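Local structure of polyketide synthase/nonribosomal peptide synthetase hybrid RzxB (Pseudomonas fluorescens, 5IL6) at residues Q138-D143 against C275-Q280; L176-Q181 against V214-L219; R252-T257 against C262-L267. The protein probably dehydrates beta-hydroxyacyl intermediates during polyketide chain assembly, acting as the dehydratase domain of a trans-AT rhizoxin synthase. One frame throughout, in Å; residues are numbered along the deposited sequence.

Contact 1 (Q138-D143 against C275-Q280); sequences QAAWLD and CAILNQ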
loop_
_atom_site.group_PDB
_atom_site.type_symbol
_atom_site.label_atom_id
_atom_site.label_comp_id
_atom_site.label_asym_id
_atom_site.label_seq_id
_atom_site.Cartn_x
_atom_site.Cartn_y
_atom_site.Cartn_z
ATOM N N GLN A 138 10.513 13.286 -10.751
ATOM C CA GLN A 138 11.834 13.504 -10.185
ATOM C C GLN A 138 11.998 12.723 -8.886
ATOM O O GLN A 138 11.074 12.652 -8.070
ATOM C CB GLN A 138 12.042 14.995 -9.951
ATOM C CG GLN A 138 13.442 15.470 -10.223
ATOM C CD GLN A 138 13.538 16.978 -10.182
ATOM O OE1 GLN A 138 13.614 17.636 -11.220
ATOM N NE2 GLN A 138 13.522 17.537 -8.980
ATOM N N ALA A 139 13.175 12.133 -8.711
ATOM C CA ALA A 139 13.465 11.315 -7.541
ATOM C C ALA A 139 13.479 12.117 -6.247
ATOM O O ALA A 139 13.901 13.276 -6.215
ATOM C CB ALA A 139 14.828 10.645 -7.693
ATOM N N ALA A 140 13.006 11.484 -5.177
ATOM C CA ALA A 140 13.316 11.944 -3.837
ATOM C C ALA A 140 14.743 11.514 -3.521
ATOM O O ALA A 140 15.285 10.594 -4.136
ATOM C CB ALA A 140 12.351 11.356 -2.804
ATOM N N TRP A 141 15.367 12.200 -2.573
ATOM C CA TRP A 141 16.760 11.940 -2.241
ATOM C C TRP A 141 16.835 11.376 -0.839
ATOM O O TRP A 141 16.199 11.903 0.081
ATOM C CB TRP A 141 17.607 13.203 -2.355
ATOM C CG TRP A 141 17.526 13.792 -3.704
ATOM C CD1 TRP A 141 17.895 13.202 -4.875
ATOM C CD2 TRP A 141 17.034 15.090 -4.041
ATOM N NE1 TRP A 141 17.665 14.055 -5.926
ATOM C CE2 TRP A 141 17.137 15.222 -5.439
ATOM C CE3 TRP A 141 16.519 16.154 -3.297
ATOM C CZ2 TRP A 141 16.743 16.378 -6.108
ATOM C CZ3 TRP A 141 16.129 17.300 -3.960
ATOM C CH2 TRP A 141 16.243 17.403 -5.354
ATOM N N LEU A 142 17.575 10.287 -0.684
ATOM C CA LEU A 142 17.755 9.742 0.646
ATOM C C LEU A 142 18.499 10.812 1.429
ATOM O O LEU A 142 19.666 11.104 1.150
ATOM C CB LEU A 142 18.506 8.413 0.574
ATOM C CG LEU A 142 18.667 7.578 1.843
ATOM C CD1 LEU A 142 17.334 7.429 2.561
ATOM C CD2 LEU A 142 19.209 6.203 1.475
ATOM N N ASP A 143 17.834 11.374 2.435
ATOM C CA ASP A 143 18.311 12.545 3.159
ATOM C C ASP A 143 18.663 12.227 4.597
ATOM O O ASP A 143 18.912 13.153 5.379
ATOM C CB ASP A 143 17.226 13.626 3.181
ATOM C CG ASP A 143 17.390 14.669 2.097
ATOM O OD1 ASP A 143 17.770 14.309 0.963
ATOM O OD2 ASP A 143 17.118 15.857 2.384
ATOM N N CYS A 275 12.727 4.462 -5.818
ATOM C CA CYS A 275 11.858 3.619 -6.626
ATOM C C CYS A 275 10.384 3.970 -6.501
ATOM O O CYS A 275 9.629 3.738 -7.447
ATOM C CB CYS A 275 12.050 2.145 -6.247
ATOM S SG CYS A 275 13.699 1.509 -6.613
ATOM N N ALA A 276 9.958 4.527 -5.371
ATOM C CA ALA A 276 8.559 4.895 -5.197
ATOM C C ALA A 276 8.454 5.982 -4.139
ATOM O O ALA A 276 9.291 6.074 -3.236
ATOM C CB ALA A 276 7.707 3.685 -4.803
ATOM N N ILE A 277 7.403 6.792 -4.256
ATOM C CA ILE A 277 7.159 7.914 -3.358
ATOM C C ILE A 277 5.694 7.890 -2.947
ATOM O O ILE A 277 4.810 7.714 -3.793
ATOM C CB ILE A 277 7.504 9.264 -4.017
ATOM C CG1 ILE A 277 8.994 9.327 -4.358
ATOM C CG2 ILE A 277 7.115 10.425 -3.101
ATOM C CD1 ILE A 277 9.369 10.514 -5.220
ATOM N N LEU A 278 5.442 8.053 -1.651
ATOM C CA LEU A 278 4.094 8.217 -1.114
ATOM C C LEU A 278 4.030 9.556 -0.395
ATOM O O LEU A 278 4.723 9.757 0.609
ATOM C CB LEU A 278 3.727 7.085 -0.153
ATOM C CG LEU A 278 3.367 5.721 -0.744
ATOM C CD1 LEU A 278 4.596 4.993 -1.252
ATOM C CD2 LEU A 278 2.643 4.889 0.302
ATOM N N ASN A 279 3.205 10.465 -0.904
ATOM C CA ASN A 279 3.043 11.787 -0.317
ATOM C C ASN A 279 1.682 11.889 0.358
ATOM O O ASN A 279 0.654 11.566 -0.248
ATOM C CB ASN A 279 3.195 12.881 -1.376
ATOM C CG ASN A 279 4.605 12.968 -1.925
ATOM O OD1 ASN A 279 5.579 12.876 -1.176
ATOM N ND2 ASN A 279 4.724 13.146 -3.234
ATOM N N GLN A 280 1.687 12.336 1.613
ATOM C CA GLN A 280 0.469 12.599 2.375
ATOM C C GLN A 280 -0.355 11.321 2.560
ATOM O O GLN A 280 -1.507 11.216 2.133
ATOM C CB GLN A 280 -0.355 13.705 1.709
ATOM C CG GLN A 280 0.434 14.987 1.462
ATOM C CD GLN A 280 0.772 15.722 2.749
ATOM O OE1 GLN A 280 -0.109 16.029 3.552
ATOM N NE2 GLN A 280 2.055 15.996 2.953
#

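Contact 2 (L176-Q181 against V214-L219); sequences LSLVRQ and VMALLL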
loop_
_atom_site.group_PDB
_atom_site.type_symbol
_atom_site.label_atom_id
_atom_site.label_comp_id
_atom_site.label_asym_id
_atom_site.label_seq_id
_atom_site.Cartn_x
_atom_site.Cartn_y
_atom_site.Cartn_z
ATOM N N LEU A 176 12.686 -4.956 9.261
ATOM C CA LEU A 176 13.930 -5.554 9.729
ATOM C C LEU A 176 14.687 -4.655 10.695
ATOM O O LEU A 176 15.325 -5.155 11.628
ATOM C CB LEU A 176 14.827 -5.897 8.534
ATOM C CG LEU A 176 14.223 -6.888 7.532
ATOM C CD1 LEU A 176 15.182 -7.141 6.380
ATOM C CD2 LEU A 176 13.840 -8.203 8.203
ATOM N N SER A 177 14.645 -3.342 10.490
ATOM C CA SER A 177 15.281 -2.413 11.412
ATOM C C SER A 177 14.628 -1.047 11.266
ATOM O O SER A 177 14.046 -0.723 10.227
ATOM C CB SER A 177 16.790 -2.322 11.164
ATOM O OG SER A 177 17.065 -1.781 9.884
ATOM N N LEU A 178 14.736 -0.253 12.328
ATOM C CA LEU A 178 14.169 1.087 12.372
ATOM C C LEU A 178 15.122 1.986 13.141
ATOM O O LEU A 178 15.634 1.597 14.194
ATOM C CB LEU A 178 12.799 1.121 13.065
ATOM C CG LEU A 178 11.577 0.491 12.398
ATOM C CD1 LEU A 178 10.424 0.421 13.395
ATOM C CD2 LEU A 178 11.184 1.249 11.151
ATOM N N VAL A 179 15.361 3.183 12.613
ATOM C CA VAL A 179 16.075 4.225 13.339
ATOM C C VAL A 179 15.301 5.527 13.196
ATOM O O VAL A 179 14.749 5.819 12.129
ATOM C CB VAL A 179 17.528 4.392 12.840
ATOM C CG1 VAL A 179 18.307 3.101 13.047
ATOM C CG2 VAL A 179 17.557 4.813 11.379
ATOM N N ARG A 180 15.256 6.305 14.275
ATOM C CA ARG A 180 14.496 7.545 14.321
ATOM C C ARG A 180 15.432 8.719 14.571
ATOM O O ARG A 180 16.321 8.647 15.425
ATOM C CB ARG A 180 13.426 7.500 15.415
ATOM C CG ARG A 180 12.634 8.790 15.532
ATOM C CD ARG A 180 11.522 8.689 16.555
ATOM N NE ARG A 180 10.811 9.956 16.684
ATOM C CZ ARG A 180 9.837 10.189 17.557
ATOM N NH1 ARG A 180 9.443 9.236 18.393
ATOM N NH2 ARG A 180 9.254 11.379 17.593
ATOM N N GLN A 181 15.225 9.795 13.815
ATOM C CA GLN A 181 15.960 11.046 13.994
ATOM C C GLN A 181 14.929 12.172 14.002
ATOM O O GLN A 181 14.522 12.653 12.941
ATOM C CB GLN A 181 16.997 11.248 12.895
ATOM C CG GLN A 181 17.829 12.510 13.061
ATOM C CD GLN A 181 18.803 12.409 14.218
ATOM O OE1 GLN A 181 18.518 12.861 15.327
ATOM N NE2 GLN A 181 19.961 11.810 13.965
ATOM N N VAL A 214 5.766 3.751 9.891
ATOM C CA VAL A 214 5.361 5.005 10.517
ATOM C C VAL A 214 5.266 4.850 12.028
ATOM O O VAL A 214 5.387 5.838 12.761
ATOM C CB VAL A 214 4.018 5.506 9.936
ATOM C CG1 VAL A 214 4.080 5.596 8.409
ATOM C CG2 VAL A 214 2.857 4.619 10.387
ATOM N N MET A 215 5.062 3.623 12.514
ATOM C CA MET A 215 4.951 3.402 13.950
ATOM C C MET A 215 6.211 3.838 14.683
ATOM O O MET A 215 6.152 4.166 15.874
ATOM C CB MET A 215 4.654 1.929 14.227
ATOM C CG MET A 215 4.450 1.603 15.699
ATOM S SD MET A 215 3.082 2.546 16.401
ATOM C CE MET A 215 1.683 1.697 15.678
ATOM N N ALA A 216 7.360 3.846 14.000
ATOM C CA ALA A 216 8.582 4.342 14.620
ATOM C C ALA A 216 8.379 5.746 15.174
ATOM O O ALA A 216 8.952 6.107 16.209
ATOM C CB ALA A 216 9.729 4.334 13.608
ATOM N N LEU A 217 7.574 6.554 14.491
ATOM C CA LEU A 217 7.339 7.937 14.875
ATOM C C LEU A 217 6.177 8.110 15.847
ATOM O O LEU A 217 5.939 9.234 16.303
ATOM C CB LEU A 217 7.088 8.778 13.618
ATOM C CG LEU A 217 8.252 8.818 12.620
ATOM C CD1 LEU A 217 7.867 9.568 11.357
ATOM C CD2 LEU A 217 9.485 9.456 13.250
ATOM N N LEU A 218 5.456 7.037 16.184
ATOM C CA LEU A 218 4.256 7.142 17.004
ATOM C C LEU A 218 4.328 6.408 18.336
ATOM O O LEU A 218 3.410 6.566 19.150
ATOM C CB LEU A 218 3.038 6.618 16.226
ATOM C CG LEU A 218 2.705 7.327 14.911
ATOM C CD1 LEU A 218 1.527 6.652 14.236
ATOM C CD2 LEU A 218 2.402 8.799 15.155
ATOM N N LEU A 219 5.380 5.629 18.595
ATOM C CA LEU A 219 5.426 4.847 19.828
ATOM C C LEU A 219 5.240 5.729 21.057
ATOM O O LEU A 219 4.499 5.370 21.979
ATOM C CB LEU A 219 6.748 4.083 19.919
ATOM C CG LEU A 219 6.885 2.837 19.040
ATOM C CD1 LEU A 219 8.313 2.316 19.083
ATOM C CD2 LEU A 219 5.903 1.748 19.458
#

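Contact 3 (R252-T257 against C262-L267); sequences RRAPST and CFDLAL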
loop_
_atom_site.group_PDB
_atom_site.type_symbol
_atom_site.label_atom_id
_atom_site.label_comp_id
_atom_site.label_asym_id
_atom_site.label_seq_id
_atom_site.Cartn_x
_atom_site.Cartn_y
_atom_site.Cartn_z
ATOM N N ARG A 252 8.800 10.630 6.956
ATOM C CA ARG A 252 8.755 11.953 7.569
ATOM C C ARG A 252 7.337 12.230 8.040
ATOM O O ARG A 252 6.393 12.155 7.248
ATOM C CB ARG A 252 9.211 13.041 6.592
ATOM C CG ARG A 252 8.945 14.467 7.074
ATOM C CD ARG A 252 9.543 14.713 8.453
ATOM N NE ARG A 252 9.497 16.119 8.846
ATOM C CZ ARG A 252 10.326 17.049 8.380
ATOM N NH1 ARG A 252 11.259 16.731 7.491
ATOM N NH2 ARG A 252 10.219 18.301 8.801
ATOM N N ARG A 253 7.191 12.542 9.323
ATOM C CA ARG A 253 5.913 13.003 9.843
ATOM C C ARG A 253 5.528 14.318 9.178
ATOM O O ARG A 253 6.367 15.204 8.984
ATOM C CB ARG A 253 6.000 13.174 11.358
ATOM C CG ARG A 253 4.710 13.618 12.032
ATOM C CD ARG A 253 3.901 12.438 12.530
ATOM N NE ARG A 253 2.738 12.878 13.301
ATOM C CZ ARG A 253 2.642 12.833 14.628
ATOM N NH1 ARG A 253 3.640 12.363 15.367
ATOM N NH2 ARG A 253 1.534 13.262 15.223
ATOM N N ALA A 254 4.255 14.443 8.828
ATOM C CA ALA A 254 3.723 15.636 8.195
ATOM C C ALA A 254 2.588 16.214 9.029
ATOM O O ALA A 254 1.972 15.503 9.831
ATOM C CB ALA A 254 3.212 15.329 6.780
ATOM N N PRO A 255 2.284 17.502 8.866
ATOM C CA PRO A 255 1.168 18.090 9.616
ATOM C C PRO A 255 -0.144 17.397 9.287
ATOM O O PRO A 255 -0.379 16.961 8.158
ATOM C CB PRO A 255 1.156 19.554 9.163
ATOM C CG PRO A 255 2.489 19.801 8.547
ATOM C CD PRO A 255 2.983 18.492 8.030
ATOM N N SER A 256 -1.002 17.290 10.299
ATOM C CA SER A 256 -2.309 16.678 10.128
ATOM C C SER A 256 -3.305 17.330 11.073
ATOM O O SER A 256 -2.942 17.811 12.150
ATOM C CB SER A 256 -2.261 15.170 10.391
ATOM O OG SER A 256 -3.556 14.598 10.300
ATOM N N THR A 257 -4.568 17.326 10.665
ATOM C CA THR A 257 -5.648 17.718 11.555
ATOM C C THR A 257 -6.004 16.547 12.459
ATOM O O THR A 257 -5.888 15.381 12.072
ATOM C CB THR A 257 -6.877 18.157 10.757
ATOM O OG1 THR A 257 -7.188 17.165 9.768
ATOM C CG2 THR A 257 -6.619 19.487 10.066
ATOM N N CYS A 262 -0.392 11.921 9.565
ATOM C CA CYS A 262 -0.017 12.031 8.162
ATOM C C CYS A 262 1.493 11.906 8.014
ATOM O O CYS A 262 2.251 12.400 8.853
ATOM C CB CYS A 262 -0.492 13.363 7.570
ATOM S SG CYS A 262 -0.307 13.481 5.781
ATOM N N PHE A 263 1.922 11.241 6.940
ATOM C CA PHE A 263 3.334 10.975 6.701
ATOM C C PHE A 263 3.634 11.062 5.212
ATOM O O PHE A 263 2.759 10.840 4.372
ATOM C CB PHE A 263 3.747 9.583 7.203
ATOM C CG PHE A 263 3.414 9.330 8.645
ATOM C CD1 PHE A 263 2.176 8.829 9.003
ATOM C CD2 PHE A 263 4.344 9.585 9.639
ATOM C CE1 PHE A 263 1.866 8.594 10.328
ATOM C CE2 PHE A 263 4.039 9.349 10.965
ATOM C CZ PHE A 263 2.798 8.854 11.309
ATOM N N ASP A 264 4.886 11.382 4.895
ATOM C CA ASP A 264 5.434 11.189 3.562
ATOM C C ASP A 264 6.483 10.086 3.619
ATOM O O ASP A 264 7.268 10.011 4.572
ATOM C CB ASP A 264 6.059 12.475 3.011
ATOM C CG ASP A 264 5.097 13.647 3.026
ATOM O OD1 ASP A 264 4.000 13.527 2.443
ATOM O OD2 ASP A 264 5.445 14.697 3.609
ATOM N N LEU A 265 6.492 9.228 2.601
ATOM C CA LEU A 265 7.416 8.107 2.543
ATOM C C LEU A 265 8.094 8.077 1.182
ATOM O O LEU A 265 7.524 8.502 0.174
ATOM C CB LEU A 265 6.711 6.758 2.786
ATOM C CG LEU A 265 6.044 6.527 4.145
ATOM C CD1 LEU A 265 4.684 7.209 4.226
ATOM C CD2 LEU A 265 5.914 5.035 4.424
ATOM N N ALA A 266 9.321 7.567 1.168
ATOM C CA ALA A 266 10.052 7.344 -0.071
ATOM C C ALA A 266 10.770 6.011 0.040
ATOM O O ALA A 266 11.412 5.732 1.058
ATOM C CB ALA A 266 11.052 8.474 -0.347
ATOM N N LEU A 267 10.656 5.194 -1.001
ATOM C CA LEU A 267 11.235 3.860 -1.023
ATOM C C LEU A 267 12.464 3.872 -1.916
ATOM O O LEU A 267 12.401 4.341 -3.059
ATOM C CB LEU A 267 10.218 2.832 -1.524
ATOM C CG LEU A 267 9.068 2.492 -0.567
ATOM C CD1 LEU A 267 8.141 3.681 -0.339
ATOM C CD2 LEU A 267 8.277 1.299 -1.079
HETATM O O HOH W 1 0.931 13.761 11.598
#

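Contact 1 (Q138-D143 against C275-Q280)
I277 carries the strand's side of this contact, and A140 and the carbonyl of Q138 receive it. The isoleucine CB points from the strand toward the loop and branches there. Its CG2 methyl stays with its own strand, passing obliquely beside the amide of N279, two residues on and on the same side, with CG2 3.5 Å from N279 OD1. CG1 takes the other direction: with chi1 at -63° it stands anti to the carbonyl carbon, and it passes 4.2 Å from the CB of A140. The nearly straight second torsion (170°) then carries CD1 out to the loop backbone. This methyl lies 3.8 Å from A140 N and 3.9 Å from A140 CB, while the O of Q138 approaches it at 3.9 Å. A branched, wholly apolar side chain suits a buried strand position that must reach a chain more than 7 Å away between CA atoms, and the single methyl of A140 points toward I277 and meets its CD1. The price is polar: A140 N is covered by the methyl and has no hydrogen-bond partner in the model. The contact is small, burying 94 Å² in all, and no hydrogen bond crosses it. Segment 138-143 belongs to the loop after strand 124-135, which probably links the two hot-dog halves of the dehydratase. A140 also rests on A266 of strand 261-268, and L142 reaches F268 there and Q248 and Q250 of strand 246-254. Strand 274-284, which holds I277, runs between strands 230-239 and 261-268.

Contact 2 (L176-Q181 against V214-L219)
L178 and R180 of edge-near strand 175-181 reach down onto A216 and L217, in the turns that follow helix 204-212. In the hot-dog fold, to which this dehydratase belongs, an antiparallel sheet wraps a helix; here the strand covers the turn that follows helix 204-212. The apolar part is compact. L178 CD1 lies 4.0 Å from A216 CB, a small methyl that lets the turn come close beneath the strand, and L178 also touches C157 of helix 154-164. L217 does not point straight at the strand, but its CD2 swings up beside the arginine, 3.9 Å from R180 CG. The aliphatic half of R180 thus serves as a hydrophobic surface, for which a long, straight chain is well suited: CG stands anti to the backbone N (chi1 178°) and the rest continues extended to NE. No hydrogen bond crosses between the segments. The guanidinium has L217 O over one face and A216 O obliquely placed, with R180 NH1 3.8 Å from A216 O. Within the turn, L217 N bonds V214 O at 2.9 Å and L218 N bonds M215 O at 3.0 Å. The charged end looks to residues nearby: NH1 makes a long, weak ion pair with D220, and NE donates a hydrogen bond to G182 O even as it sits 3.7 Å from the L217 CD2 methyl.

Contact 3 (R252-T257 against C262-L267)
R252 and D264 make the tight end of this contact, pairing backbone to backbone in both directions. R252 N donates to D264 O at 2.9 Å with an N-H...O angle of 163°, and D264 N returns an equally short bond to R252 O. That same R252 O also receives a CA-H...O contact from F263. Next along, at the non-hydrogen-bonded pair, the R253 chain slants across the F263 side chain, CD 3.5 Å from CE2. The arginine bends at its second torsion (94°), and its guanidinium plane is tilted 43° from the ring. Phenylalanine fits the buried face, where V214, L217 and L218 also touch it, while the arginine's far end forms a salt bridge with E221. The two strands, 246-254 and 261-268, are the arms of an antiparallel beta hairpin. Toward its turn they part. A254 N still bonds to C262 O, from above the carbonyl plane, but C262 N no longer reaches A254 O. A water bridges them instead, donating to A254 O at 2.7 Å and accepting from C262 N at 3.0 Å. R253 NE donates to it at 2.6 Å, in the guanidinium plane at its edge. P255, which has no N-H to offer a partner strand, is exposed here, and S256 CB merely touches C262 CB at 3.8 Å. On the solvent side the poorly ordered R252 side chain leads away to a salt bridge with D183.

How the contacts relate
From the N terminus, segment 138-143 comes first, and its partner 275-280 comes last, so contact 1 spans both others. Contact 2 closes a loop of about thirty residues between strand 175-181 and the turns after helix 204-212; contact 3 follows it in series as a short hairpin. None of the three cross. Contacts 1 and 3 meet along neighbouring strands, where L278 O probably bonds L265 N and Q280 N probably bonds D264 OD1. Contacts 2 and 3 share an apolar seam, where the turn after helix 204-212 packs on the hairpin and L217 CD1 comes within 3.7 Å of R253 N. Contacts 1 and 2 stay about 8 Å apart at their nearest atoms, each touching contact 3.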